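Local coordinates for hypothetical 27.5 kDa protein in SPX19-GCR2 intergenic region (Saccharomyces cerevisiae, PDB 1JZT), which catalyses the epimerization of the R and S forms of NAD(P)HX, a hydrated, damaged form of NAD(P)H, so that both epimers can be repaired, at residues 133-143 against 167-176; 191-201 against 212-222. One frame throughout, in Å; residues are numbered along the deposited sequence.

Interaction 1. Residues 133-143 against 167-176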
loop_
_atom_site.group_PDB
_atom_site.type_symbol
_atom_site.label_atom_id
_atom_site.label_comp_id
_atom_site.label_asym_id
_atom_site.label_seq_id
_atom_site.Cartn_x
_atom_site.Cartn_y
_atom_site.Cartn_z
ATOM N N THR A 133 4.499 10.852 14.168
ATOM C CA THR A 133 4.384 10.204 12.869
ATOM C C THR A 133 4.298 11.160 11.682
ATOM O O THR A 133 3.512 12.104 11.692
ATOM C CB THR A 133 3.150 9.295 12.869
ATOM O OG1 THR A 133 3.354 8.243 13.820
ATOM C CG2 THR A 133 2.904 8.709 11.485
ATOM N N LEU A 134 5.112 10.894 10.663
ATOM C CA LEU A 134 5.154 11.698 9.439
ATOM C C LEU A 134 3.961 11.362 8.551
ATOM O O LEU A 134 3.292 12.251 8.023
ATOM C CB LEU A 134 6.449 11.410 8.677
ATOM C CG LEU A 134 6.520 11.873 7.221
ATOM C CD1 LEU A 134 6.532 13.404 7.135
ATOM C CD2 LEU A 134 7.775 11.297 6.587
ATOM N N CYS A 135 3.717 10.069 8.369
ATOM C CA CYS A 135 2.596 9.610 7.561
ATOM C C CYS A 135 2.309 8.165 7.922
ATOM O O CYS A 135 3.142 7.481 8.529
ATOM C CB CYS A 135 2.909 9.712 6.066
ATOM S SG CYS A 135 4.107 8.487 5.460
ATOM N N ILE A 136 1.123 7.707 7.543
ATOM C CA ILE A 136 0.696 6.352 7.828
ATOM C C ILE A 136 0.492 5.594 6.528
ATOM O O ILE A 136 -0.105 6.111 5.584
ATOM C CB ILE A 136 -0.628 6.357 8.614
ATOM C CG1 ILE A 136 -0.442 7.125 9.923
ATOM C CG2 ILE A 136 -1.085 4.918 8.886
ATOM C CD1 ILE A 136 -1.752 7.541 10.580
ATOM N N VAL A 137 1.019 4.380 6.467
ATOM C CA VAL A 137 0.845 3.559 5.283
ATOM C C VAL A 137 -0.238 2.538 5.585
ATOM O O VAL A 137 -0.093 1.685 6.478
ATOM C CB VAL A 137 2.126 2.795 4.895
ATOM C CG1 VAL A 137 1.841 1.906 3.684
ATOM C CG2 VAL A 137 3.241 3.772 4.584
ATOM N N ASP A 138 -1.317 2.638 4.821
ATOM C CA ASP A 138 -2.469 1.761 4.947
ATOM C C ASP A 138 -2.305 0.546 4.047
ATOM O O ASP A 138 -2.601 0.607 2.857
ATOM C CB ASP A 138 -3.746 2.528 4.563
ATOM C CG ASP A 138 -4.923 1.610 4.291
ATOM O OD1 ASP A 138 -5.026 0.548 4.953
ATOM O OD2 ASP A 138 -5.756 1.952 3.414
ATOM N N ALA A 139 -1.823 -0.548 4.621
ATOM C CA ALA A 139 -1.638 -1.786 3.879
ATOM C C ALA A 139 -2.479 -2.879 4.544
ATOM O O ALA A 139 -2.044 -4.029 4.669
ATOM C CB ALA A 139 -0.153 -2.184 3.879
ATOM N N ILE A 140 -3.684 -2.520 4.981
ATOM C CA ILE A 140 -4.561 -3.485 5.644
ATOM C C ILE A 140 -5.162 -4.492 4.668
ATOM O O ILE A 140 -4.798 -5.670 4.700
ATOM C CB ILE A 140 -5.712 -2.785 6.433
ATOM C CG1 ILE A 140 -5.158 -2.100 7.681
ATOM C CG2 ILE A 140 -6.717 -3.816 6.938
ATOM C CD1 ILE A 140 -4.218 -0.987 7.408
ATOM N N PHE A 141 -6.079 -4.042 3.812
ATOM C CA PHE A 141 -6.704 -4.933 2.830
ATOM C C PHE A 141 -6.600 -4.413 1.405
ATOM O O PHE A 141 -6.718 -3.213 1.163
ATOM C CB PHE A 141 -8.181 -5.177 3.171
ATOM C CG PHE A 141 -8.390 -6.015 4.393
ATOM C CD1 PHE A 141 -7.790 -7.265 4.504
ATOM C CD2 PHE A 141 -9.173 -5.550 5.443
ATOM C CE1 PHE A 141 -7.966 -8.043 5.643
ATOM C CE2 PHE A 141 -9.357 -6.321 6.588
ATOM C CZ PHE A 141 -8.749 -7.567 6.688
ATOM N N GLY A 142 -6.392 -5.339 0.471
ATOM C CA GLY A 142 -6.269 -4.993 -0.931
ATOM C C GLY A 142 -7.526 -5.211 -1.758
ATOM O O GLY A 142 -8.620 -5.369 -1.216
ATOM N N PHE A 143 -7.369 -5.246 -3.078
ATOM C CA PHE A 143 -8.509 -5.405 -3.980
ATOM C C PHE A 143 -9.371 -6.649 -3.754
ATOM O O PHE A 143 -10.464 -6.754 -4.311
ATOM C CB PHE A 143 -8.030 -5.344 -5.440
ATOM C CG PHE A 143 -7.336 -6.590 -5.919
ATOM C CD1 PHE A 143 -8.070 -7.702 -6.321
ATOM C CD2 PHE A 143 -5.947 -6.645 -5.978
ATOM C CE1 PHE A 143 -7.428 -8.852 -6.781
ATOM C CE2 PHE A 143 -5.292 -7.788 -6.434
ATOM C CZ PHE A 143 -6.034 -8.895 -6.837
ATOM N N ILE A 167 -2.951 13.623 10.056
ATOM C CA ILE A 167 -1.827 12.767 9.656
ATOM C C ILE A 167 -2.163 12.156 8.286
ATOM O O ILE A 167 -3.187 11.485 8.130
ATOM C CB ILE A 167 -1.608 11.618 10.675
ATOM C CG1 ILE A 167 -1.507 12.178 12.093
ATOM C CG2 ILE A 167 -0.343 10.830 10.330
ATOM C CD1 ILE A 167 -0.446 13.236 12.256
ATOM N N PRO A 168 -1.303 12.372 7.277
ATOM C CA PRO A 168 -1.552 11.834 5.938
ATOM C C PRO A 168 -1.481 10.314 5.850
ATOM O O PRO A 168 -0.547 9.696 6.362
ATOM C CB PRO A 168 -0.473 12.504 5.095
ATOM C CG PRO A 168 0.667 12.614 6.064
ATOM C CD PRO A 168 -0.031 13.116 7.310
ATOM N N ILE A 169 -2.473 9.719 5.196
ATOM C CA ILE A 169 -2.514 8.270 5.016
ATOM C C ILE A 169 -2.188 7.927 3.561
ATOM O O ILE A 169 -2.728 8.535 2.632
ATOM C CB ILE A 169 -3.912 7.686 5.357
ATOM C CG1 ILE A 169 -4.184 7.809 6.858
ATOM C CG2 ILE A 169 -3.985 6.229 4.921
ATOM C CD1 ILE A 169 -5.606 7.413 7.257
ATOM N N VAL A 170 -1.288 6.963 3.382
ATOM C CA VAL A 170 -0.883 6.496 2.057
ATOM C C VAL A 170 -1.478 5.096 1.908
ATOM O O VAL A 170 -1.004 4.154 2.554
ATOM C CB VAL A 170 0.661 6.378 1.950
ATOM C CG1 VAL A 170 1.054 5.852 0.571
ATOM C CG2 VAL A 170 1.314 7.741 2.218
ATOM N N SER A 171 -2.508 4.956 1.071
ATOM C CA SER A 171 -3.168 3.661 0.884
ATOM C C SER A 171 -2.555 2.811 -0.212
ATOM O O SER A 171 -2.349 3.279 -1.332
ATOM C CB SER A 171 -4.663 3.850 0.585
ATOM O OG SER A 171 -5.370 4.269 1.735
ATOM N N VAL A 172 -2.287 1.550 0.120
ATOM C CA VAL A 172 -1.700 0.606 -0.818
ATOM C C VAL A 172 -2.780 -0.083 -1.649
ATOM O O VAL A 172 -3.658 -0.771 -1.116
ATOM C CB VAL A 172 -0.878 -0.476 -0.083
ATOM C CG1 VAL A 172 -0.199 -1.383 -1.097
ATOM C CG2 VAL A 172 0.158 0.186 0.816
ATOM N N ASP A 173 -2.685 0.123 -2.959
ATOM C CA ASP A 173 -3.587 -0.436 -3.956
ATOM C C ASP A 173 -4.982 0.198 -3.953
ATOM O O ASP A 173 -5.396 0.797 -4.948
ATOM C CB ASP A 173 -3.697 -1.952 -3.796
ATOM C CG ASP A 173 -4.287 -2.606 -5.023
ATOM O OD1 ASP A 173 -3.971 -2.136 -6.137
ATOM O OD2 ASP A 173 -5.048 -3.587 -4.880
ATOM N N VAL A 174 -5.697 0.045 -2.844
ATOM C CA VAL A 174 -7.032 0.612 -2.667
ATOM C C VAL A 174 -7.190 1.040 -1.209
ATOM O O VAL A 174 -6.538 0.495 -0.319
ATOM C CB VAL A 174 -8.162 -0.411 -3.009
ATOM C CG1 VAL A 174 -8.175 -0.703 -4.493
ATOM C CG2 VAL A 174 -7.972 -1.698 -2.213
ATOM N N PRO A 175 -8.045 2.044 -0.945
ATOM C CA PRO A 175 -8.258 2.509 0.431
ATOM C C PRO A 175 -8.975 1.408 1.206
ATOM O O PRO A 175 -10.034 0.942 0.786
ATOM C CB PRO A 175 -9.138 3.749 0.250
ATOM C CG PRO A 175 -8.776 4.234 -1.135
ATOM C CD PRO A 175 -8.701 2.942 -1.910
ATOM N N THR A 176 -8.400 0.978 2.323
ATOM C CA THR A 176 -9.013 -0.083 3.113
ATOM C C THR A 176 -10.425 0.309 3.556
ATOM O O THR A 176 -10.647 1.417 4.039
ATOM C CB THR A 176 -8.140 -0.413 4.337
ATOM O OG1 THR A 176 -6.877 -0.928 3.889
ATOM C CG2 THR A 176 -8.818 -1.445 5.224
HETATM O O HOH W 1 -4.933 -0.765 1.776
HETATM O O HOH W 2 -4.183 -5.566 -3.476
#
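D138 and T176 meet at the C-terminal end of two neighbouring parallel strands, 135-139 and 169-172, the two strands of a beta-alpha-beta crossover in a Rossmann-like sheet. The strand axes diverge by 20°, and four backbone bonds hold them in the pairing I136 with I169, V137 with V170, D138 with S171. I136 O accepts V170 N, I136 N donates to P168 O, D138 N goes to V170 O, and V172 N returns to D138 O.

The polar work is done by the D138 carboxylate, carried forward with CG anti to the backbone N (chi1 164°). D138 OD1 takes the T176 hydroxyl on its syn lone pair, T176 OG1 lying 2.6 Å away. D138 OD2 accepts twice: T176 N comes in on the syn side at 3.0 Å, nearly straight at 171°, while S171 OG reaches the anti lone pair of D138 OD2 at 2.9 Å. Three donors thus fix the rotation of this buried group. T176 OG1 in turn accepts F141 N, 3.2 Å away. D138 and T176 are predicted potassium ligands, so these bonds would shape that site; a water lies 2.9 Å from T176 OG1 and is also close to D138 O and V174 O.

Apolar contacts line both faces. On the face of I136 and I169, I136 CD1 lies against I167 CG2 at 3.6 Å, the two side chains crossing at about a right angle. On the other face V137 CG1 meets V172 CG2.

Past the strands T176 CG2 packs against I140 CB and CG2, and the predicted substrate residues F143 and D173 come together. D173, whose OD1 is salt-bridged to K202, puts OD2 in the plane of the F143 ring at its edge, 3.4 Å from F143 CD2, and a water bridges D173 OD2 to F143 N.

Interaction 2. Residues 191-201 against 212-222; sequences NPAVLVSLTVP and QTTHYVGGRFI
H215 lies alongside L195, both side chains pointing the same way, and its ring fits between L195, S197 and P201. The imidazole reaches back over the neighbouring strand with CG anti to the backbone N (chi1 -167°), and S197 OG meets H215 NE2 at the ring edge in a 2.7 Å hydrogen bond. L195 CD2 packs alongside, 3.8 Å from H215 NE2. P201 CG approaches H215 CE1 obliquely at 3.8 Å. Farther along this face, V217 CG2 touches both S197 O and P201 CD.

Behind the side chains, strands 194-198 and 214-218 run parallel with a 24° twist, continuing the Rossmann-like sheet. Six backbone bonds step along them, from T214 N to A193 O through to T199 N on G218 O. On the opposite face Y216 presents its ring edge to V194, whose CG1 sits in the ring plane 3.7 Å from Y216 CD2; helix 28-46 packs here too, and Q46 takes the Y216 hydroxyl. The end of L198 leans towards G218, L198 CD2 coming to 4.2 Å from G218 C.

Smaller side chains make contact at the two ends. T213 turns OG1 onto P192 O at 2.7 Å, and its methyl CG2 rests near the P192 ring and L195 CB. At the far end I222 CD1 is modelled unusually close to T199 CG2, 3.3 Å, a distance that may be imprecise; the two side chains cross at about a right angle. Close by, a water donates to both T199 O and G219 O, bridging the two segments where they leave the sheet.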
loop_
_atom_site.group_PDB
_atom_site.type_symbol
_atom_site.label_atom_id
_atom_site.label_comp_id
_atom_site.label_asym_id
_atom_site.label_seq_id
_atom_site.Cartn_x
_atom_site.Cartn_y
_atom_site.Cartn_z
ATOM N N ASN A 191 -9.878 8.504 3.983
ATOM C CA ASN A 191 -9.673 9.610 3.038
ATOM C C ASN A 191 -8.153 9.754 2.941
ATOM O O ASN A 191 -7.548 10.592 3.611
ATOM C CB ASN A 191 -10.291 10.904 3.579
ATOM C CG ASN A 191 -9.921 12.133 2.748
ATOM O OD1 ASN A 191 -10.215 13.266 3.136
ATOM N ND2 ASN A 191 -9.280 11.914 1.605
ATOM N N PRO A 192 -7.521 8.933 2.095
ATOM C CA PRO A 192 -6.066 8.951 1.914
ATOM C C PRO A 192 -5.476 10.193 1.257
ATOM O O PRO A 192 -6.056 10.753 0.328
ATOM C CB PRO A 192 -5.817 7.693 1.094
ATOM C CG PRO A 192 -7.024 7.649 0.207
ATOM C CD PRO A 192 -8.156 7.978 1.169
ATOM N N ALA A 193 -4.313 10.618 1.746
ATOM C CA ALA A 193 -3.622 11.768 1.171
ATOM C C ALA A 193 -2.955 11.281 -0.111
ATOM O O ALA A 193 -2.729 12.049 -1.051
ATOM C CB ALA A 193 -2.570 12.303 2.148
ATOM N N VAL A 194 -2.646 9.988 -0.144
ATOM C CA VAL A 194 -2.011 9.382 -1.310
ATOM C C VAL A 194 -2.586 7.988 -1.559
ATOM O O VAL A 194 -2.812 7.220 -0.618
ATOM C CB VAL A 194 -0.475 9.221 -1.112
ATOM C CG1 VAL A 194 0.158 8.640 -2.377
ATOM C CG2 VAL A 194 0.157 10.567 -0.767
ATOM N N LEU A 195 -2.831 7.667 -2.824
ATOM C CA LEU A 195 -3.315 6.342 -3.191
ATOM C C LEU A 195 -2.302 5.776 -4.167
ATOM O O LEU A 195 -1.974 6.412 -5.163
ATOM C CB LEU A 195 -4.689 6.409 -3.864
ATOM C CG LEU A 195 -5.180 5.085 -4.465
ATOM C CD1 LEU A 195 -5.364 4.040 -3.364
ATOM C CD2 LEU A 195 -6.492 5.313 -5.208
ATOM N N VAL A 196 -1.783 4.591 -3.872
ATOM C CA VAL A 196 -0.821 3.963 -4.763
ATOM C C VAL A 196 -1.464 2.715 -5.330
ATOM O O VAL A 196 -1.467 1.660 -4.687
ATOM C CB VAL A 196 0.482 3.559 -4.038
ATOM C CG1 VAL A 196 1.451 2.922 -5.034
ATOM C CG2 VAL A 196 1.119 4.775 -3.378
ATOM N N SER A 197 -2.045 2.849 -6.521
ATOM C CA SER A 197 -2.679 1.716 -7.180
ATOM C C SER A 197 -1.564 0.782 -7.636
ATOM O O SER A 197 -0.498 1.236 -8.051
ATOM C CB SER A 197 -3.497 2.186 -8.388
ATOM O OG SER A 197 -4.612 2.971 -7.976
ATOM N N LEU A 198 -1.804 -0.520 -7.544
ATOM C CA LEU A 198 -0.814 -1.502 -7.952
ATOM C C LEU A 198 -1.280 -2.260 -9.192
ATOM O O LEU A 198 -2.430 -2.697 -9.270
ATOM C CB LEU A 198 -0.526 -2.470 -6.798
ATOM C CG LEU A 198 0.133 -1.844 -5.565
ATOM C CD1 LEU A 198 0.305 -2.899 -4.481
ATOM C CD2 LEU A 198 1.491 -1.256 -5.951
ATOM N N THR A 199 -0.369 -2.392 -10.156
ATOM C CA THR A 199 -0.618 -3.068 -11.435
ATOM C C THR A 199 -1.496 -2.180 -12.309
ATOM O O THR A 199 -1.078 -1.737 -13.381
ATOM C CB THR A 199 -1.299 -4.453 -11.239
ATOM O OG1 THR A 199 -0.468 -5.286 -10.419
ATOM C CG2 THR A 199 -1.507 -5.141 -12.577
ATOM N N VAL A 200 -2.708 -1.914 -11.831
ATOM C CA VAL A 200 -3.662 -1.070 -12.538
ATOM C C VAL A 200 -4.695 -0.623 -11.507
ATOM O O VAL A 200 -5.061 -1.384 -10.623
ATOM C CB VAL A 200 -4.341 -1.850 -13.701
ATOM C CG1 VAL A 200 -5.039 -3.084 -13.154
ATOM C CG2 VAL A 200 -5.326 -0.954 -14.436
ATOM N N PRO A 201 -5.149 0.638 -11.584
ATOM C CA PRO A 201 -6.136 1.131 -10.623
ATOM C C PRO A 201 -7.460 0.388 -10.730
ATOM O O PRO A 201 -7.848 -0.061 -11.811
ATOM C CB PRO A 201 -6.277 2.605 -10.998
ATOM C CG PRO A 201 -4.920 2.936 -11.568
ATOM C CD PRO A 201 -4.665 1.733 -12.439
ATOM N N GLN A 212 -7.573 16.433 -2.731
ATOM C CA GLN A 212 -7.334 15.800 -1.439
ATOM C C GLN A 212 -6.364 14.622 -1.498
ATOM O O GLN A 212 -5.664 14.338 -0.516
ATOM C CB GLN A 212 -8.661 15.316 -0.849
ATOM C CG GLN A 212 -9.562 16.431 -0.337
ATOM C CD GLN A 212 -9.048 17.036 0.956
ATOM O OE1 GLN A 212 -8.942 16.348 1.976
ATOM N NE2 GLN A 212 -8.723 18.327 0.922
ATOM N N THR A 213 -6.311 13.956 -2.650
ATOM C CA THR A 213 -5.471 12.771 -2.821
ATOM C C THR A 213 -4.587 12.758 -4.063
ATOM O O THR A 213 -5.064 13.006 -5.172
ATOM C CB THR A 213 -6.361 11.518 -2.889
ATOM O OG1 THR A 213 -7.344 11.588 -1.849
ATOM C CG2 THR A 213 -5.532 10.250 -2.719
ATOM N N THR A 214 -3.302 12.464 -3.876
ATOM C CA THR A 214 -2.395 12.364 -5.010
ATOM C C THR A 214 -2.455 10.887 -5.425
ATOM O O THR A 214 -2.394 10.003 -4.568
ATOM C CB THR A 214 -0.953 12.750 -4.622
ATOM O OG1 THR A 214 -0.924 14.115 -4.189
ATOM C CG2 THR A 214 -0.023 12.592 -5.817
ATOM N N HIS A 215 -2.582 10.624 -6.724
ATOM C CA HIS A 215 -2.698 9.256 -7.227
ATOM C C HIS A 215 -1.473 8.790 -8.015
ATOM O O HIS A 215 -1.025 9.446 -8.960
ATOM C CB HIS A 215 -3.954 9.139 -8.112
ATOM C CG HIS A 215 -4.355 7.729 -8.444
ATOM N ND1 HIS A 215 -5.266 7.434 -9.439
ATOM C CD2 HIS A 215 -4.004 6.540 -7.896
ATOM C CE1 HIS A 215 -5.459 6.127 -9.488
ATOM N NE2 HIS A 215 -4.705 5.561 -8.560
ATOM N N TYR A 216 -0.944 7.646 -7.597
ATOM C CA TYR A 216 0.200 7.006 -8.234
ATOM C C TYR A 216 -0.193 5.580 -8.602
ATOM O O TYR A 216 -1.066 4.974 -7.966
ATOM C CB TYR A 216 1.386 6.902 -7.271
ATOM C CG TYR A 216 2.102 8.187 -6.920
ATOM C CD1 TYR A 216 3.028 8.751 -7.792
ATOM C CD2 TYR A 216 1.908 8.795 -5.682
ATOM C CE1 TYR A 216 3.757 9.891 -7.437
ATOM C CE2 TYR A 216 2.628 9.931 -5.314
ATOM C CZ TYR A 216 3.551 10.469 -6.198
ATOM O OH TYR A 216 4.272 11.572 -5.827
ATOM N N VAL A 217 0.449 5.043 -9.633
ATOM C CA VAL A 217 0.227 3.656 -10.018
ATOM C C VAL A 217 1.618 3.026 -9.956
ATOM O O VAL A 217 2.612 3.667 -10.312
ATOM C CB VAL A 217 -0.350 3.502 -11.453
ATOM C CG1 VAL A 217 0.639 3.986 -12.498
ATOM C CG2 VAL A 217 -0.713 2.045 -11.697
ATOM N N GLY A 218 1.684 1.787 -9.480
ATOM C CA GLY A 218 2.957 1.096 -9.350
ATOM C C GLY A 218 2.875 -0.339 -9.830
ATOM O O GLY A 218 1.801 -0.815 -10.194
ATOM N N GLY A 219 4.009 -1.033 -9.830
ATOM C CA GLY A 219 4.028 -2.407 -10.301
ATOM C C GLY A 219 4.361 -2.395 -11.781
ATOM O O GLY A 219 3.513 -2.683 -12.626
ATOM N N ARG A 220 5.610 -2.062 -12.095
ATOM C CA ARG A 220 6.057 -1.981 -13.483
ATOM C C ARG A 220 6.523 -3.338 -14.009
ATOM O O ARG A 220 7.719 -3.616 -14.060
ATOM C CB ARG A 220 7.186 -0.950 -13.588
ATOM C CG ARG A 220 7.627 -0.602 -15.002
ATOM C CD ARG A 220 8.607 0.570 -14.992
ATOM N NE ARG A 220 9.019 0.952 -16.346
ATOM C CZ ARG A 220 9.862 1.944 -16.618
ATOM N NH1 ARG A 220 10.389 2.665 -15.628
ATOM N NH2 ARG A 220 10.186 2.215 -17.878
ATOM N N PHE A 221 5.569 -4.182 -14.397
ATOM C CA PHE A 221 5.889 -5.507 -14.919
ATOM C C PHE A 221 4.794 -6.018 -15.846
ATOM O O PHE A 221 4.518 -7.215 -15.894
ATOM C CB PHE A 221 6.109 -6.490 -13.760
ATOM C CG PHE A 221 5.094 -6.370 -12.652
ATOM C CD1 PHE A 221 3.758 -6.705 -12.867
ATOM C CD2 PHE A 221 5.477 -5.914 -11.390
ATOM C CE1 PHE A 221 2.820 -6.585 -11.846
ATOM C CE2 PHE A 221 4.546 -5.791 -10.361
ATOM C CZ PHE A 221 3.213 -6.129 -10.587
ATOM N N ILE A 222 4.184 -5.102 -16.592
ATOM C CA ILE A 222 3.097 -5.446 -17.511
ATOM C C ILE A 222 3.397 -5.109 -18.973
ATOM O O ILE A 222 3.614 -3.948 -19.316
ATOM C CB ILE A 222 1.803 -4.711 -17.108
ATOM C CG1 ILE A 222 1.388 -5.132 -15.700
ATOM C CG2 ILE A 222 0.695 -4.999 -18.112
ATOM C CD1 ILE A 222 0.397 -4.191 -15.072
HETATM O O HOH W 3 1.533 -1.164 -13.938
#

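In the fold
After strands 60-65, 88-91 and 116-117, the chain forms strand 133-139, crosses over by helix 153-163 and returns as strand 169-172: interaction 1 closes this loop. It continues to strand 194-198, and a short connection of ten residues, with neither helix nor strand, then brings in strand 214-218, which interaction 2 pairs with it. The two contacts are in series, neither nested nor crossed, with centres about 11 Å apart. They join directly, because strands 169-172 and 194-198 are sheet neighbours: I169 O probably accepts A193 N, and D173 N probably bonds to V196 O. Together they tie four successive parallel strands between strand 60-65 and the antiparallel strand 243-245.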